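Side-chain contact in tudor domain-containing protein 1 (PDB 5M9N), which probably represses transposable elements in the male germline through the piRNA pathway, interacting with Piwi proteins methylated on arginine: residues Q45-F50 with G158-E163. Sequence-based numbering, arbitrary orientation.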
loop_
_atom_site.group_PDB
_atom_site.type_symbol
_atom_site.label_atom_id
_atom_site.label_comp_id
_atom_site.label_asym_id
_atom_site.label_seq_id
_atom_site.Cartn_x
_atom_site.Cartn_y
_atom_site.Cartn_z
ATOM N N GLN A 45 4.140 -2.631 8.582
ATOM C CA GLN A 45 5.524 -2.828 9.075
ATOM C C GLN A 45 5.612 -2.515 10.538
ATOM O O GLN A 45 5.964 -3.361 11.321
ATOM C CB GLN A 45 6.545 -1.989 8.254
ATOM C CG GLN A 45 6.712 -2.547 6.831
ATOM C CD GLN A 45 7.222 -3.956 6.820
ATOM O OE1 GLN A 45 8.081 -4.302 7.588
ATOM N NE2 GLN A 45 6.655 -4.795 5.992
ATOM N N THR A 46 5.286 -1.293 10.914
ATOM C CA THR A 46 5.228 -0.893 12.313
ATOM C C THR A 46 4.101 0.123 12.440
ATOM O O THR A 46 3.587 0.595 11.425
ATOM C CB THR A 46 6.509 -0.122 12.767
ATOM O OG1 THR A 46 6.495 1.155 12.145
ATOM C CG2 THR A 46 7.792 -0.850 12.341
ATOM N N PRO A 47 3.863 0.598 13.652
ATOM C CA PRO A 47 2.954 1.697 13.826
ATOM C C PRO A 47 3.320 2.976 13.137
ATOM O O PRO A 47 2.425 3.766 12.897
ATOM C CB PRO A 47 2.916 1.867 15.332
ATOM C CG PRO A 47 3.104 0.493 15.840
ATOM C CD PRO A 47 4.154 -0.039 14.949
ATOM N N GLU A 48 4.576 3.163 12.768
ATOM C CA GLU A 48 4.997 4.318 11.987
ATOM C C GLU A 48 5.149 4.001 10.510
ATOM O O GLU A 48 5.610 4.837 9.769
ATOM C CB GLU A 48 6.344 4.863 12.566
ATOM C CG GLU A 48 6.144 5.716 13.825
ATOM C CD GLU A 48 7.201 5.536 14.894
ATOM O OE1 GLU A 48 8.203 4.814 14.663
ATOM O OE2 GLU A 48 7.038 6.084 15.995
ATOM N N ASP A 49 4.820 2.788 10.077
ATOM C CA ASP A 49 4.970 2.401 8.687
ATOM C C ASP A 49 3.935 1.346 8.296
ATOM O O ASP A 49 4.123 0.181 8.533
ATOM C CB ASP A 49 6.441 1.920 8.453
ATOM C CG ASP A 49 6.744 1.618 7.038
ATOM O OD1 ASP A 49 5.953 1.848 6.103
ATOM O OD2 ASP A 49 7.834 1.072 6.813
ATOM N N PHE A 50 2.787 1.794 7.789
ATOM C CA PHE A 50 1.685 0.909 7.461
ATOM C C PHE A 50 0.847 1.522 6.360
ATOM O O PHE A 50 1.080 2.662 6.002
ATOM C CB PHE A 50 0.893 0.490 8.698
ATOM C CG PHE A 50 0.041 1.581 9.307
ATOM C CD1 PHE A 50 0.561 2.441 10.258
ATOM C CD2 PHE A 50 -1.291 1.713 8.958
ATOM C CE1 PHE A 50 -0.193 3.457 10.840
ATOM C CE2 PHE A 50 -2.050 2.712 9.518
ATOM C CZ PHE A 50 -1.526 3.568 10.474
ATOM N N GLY A 158 12.032 2.985 22.012
ATOM C CA GLY A 158 12.732 3.623 20.882
ATOM C C GLY A 158 12.698 2.781 19.615
ATOM O O GLY A 158 13.114 3.236 18.525
ATOM N N ILE A 159 12.265 1.535 19.773
ATOM C CA ILE A 159 12.077 0.595 18.680
ATOM C C ILE A 159 10.715 -0.071 18.912
ATOM O O ILE A 159 10.449 -0.434 20.061
ATOM C CB ILE A 159 13.108 -0.551 18.731
ATOM C CG1 ILE A 159 14.534 -0.056 19.021
ATOM C CG2 ILE A 159 13.064 -1.352 17.434
ATOM C CD1 ILE A 159 15.163 0.800 17.951
ATOM N N TRP A 160 9.903 -0.269 17.854
ATOM C CA TRP A 160 8.658 -1.113 17.975
ATOM C C TRP A 160 9.003 -2.594 17.967
ATOM O O TRP A 160 9.667 -3.107 17.040
ATOM C CB TRP A 160 7.614 -0.842 16.888
ATOM C CG TRP A 160 7.164 0.559 16.850
ATOM C CD1 TRP A 160 7.627 1.519 16.015
ATOM C CD2 TRP A 160 6.162 1.188 17.676
ATOM N NE1 TRP A 160 6.993 2.697 16.262
ATOM C CE2 TRP A 160 6.086 2.530 17.273
ATOM C CE3 TRP A 160 5.323 0.744 18.720
ATOM C CZ2 TRP A 160 5.194 3.450 17.859
ATOM C CZ3 TRP A 160 4.438 1.665 19.319
ATOM C CH2 TRP A 160 4.384 3.000 18.889
ATOM N N THR A 161 8.583 -3.259 19.031
ATOM C CA THR A 161 8.804 -4.676 19.205
ATOM C C THR A 161 7.695 -5.463 18.493
ATOM O O THR A 161 6.534 -5.012 18.497
ATOM C CB THR A 161 8.757 -5.050 20.685
ATOM O OG1 THR A 161 7.483 -4.695 21.225
ATOM C CG2 THR A 161 9.808 -4.307 21.432
ATOM N N PRO A 162 8.037 -6.650 17.919
ATOM C CA PRO A 162 7.071 -7.497 17.192
ATOM C C PRO A 162 5.818 -7.813 17.978
ATOM O O PRO A 162 4.794 -8.133 17.374
ATOM C CB PRO A 162 7.852 -8.791 16.898
ATOM C CG PRO A 162 9.055 -8.744 17.783
ATOM C CD PRO A 162 9.368 -7.295 17.986
ATOM N N GLU A 163 5.914 -7.730 19.304
ATOM C CA GLU A 163 4.756 -7.801 20.144
ATOM C C GLU A 163 3.816 -6.605 20.056
ATOM O O GLU A 163 2.600 -6.777 20.175
ATOM C CB GLU A 163 5.168 -7.972 21.592
ATOM C CG GLU A 163 3.964 -8.228 22.467
ATOM C CD GLU A 163 4.266 -8.994 23.728
ATOM O OE1 GLU A 163 5.452 -9.004 24.126
ATOM O OE2 GLU A 163 3.295 -9.565 24.317
#
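The indole of Trp160 lies against the turn formed by Thr46, Pro47 and Glu48, and Pro47 supplies most of the apolar contact. Its ring sits over one face of the indole in a CH-pi interaction, with CG 3.6 Å from the centroid of the six-membered ring and only 13° off the normal. Pro47 CD reaches Trp160 CD2 at 3.6 Å, at the fusion of the two rings. Toward the five-membered ring, Thr46 CB approaches Trp160 CD1 obliquely at 3.8 Å.

The polar contact is made at the indole edge. Trp160 NE1 donates to Glu48 OE1 over 2.9 Å, with an N-H...O angle of 155°. The acceptor lies almost in the indole plane, whereas the donor comes from above the carboxylate, whose plane is turned 72° from the ring. A bend at chi2 in the Glu48 chain brings the acid to the N-H edge of the indole.

Within the turn, a type I turn from Thr46 to Asp49, Thr46 OG1 accepts from Glu48 N at 2.8 Å in an ST turn. Next to it, Gln45 N and Thr46 N both donate to Asp49 O, forming a classic beta bulge where strands 36-44 and 49-54 meet.

Pro47 and Trp160 both also touch Ile165, so the contact joins this hairpin turn of the extended Tudor domain to the start of helix 162-172. The CH-pi contact with Pro47 holds one face of the indole, while the hydrogen bond favours one rotation within its plane and satisfies its N-H; the nearby carboxylate would probably strengthen the polarisation of this group.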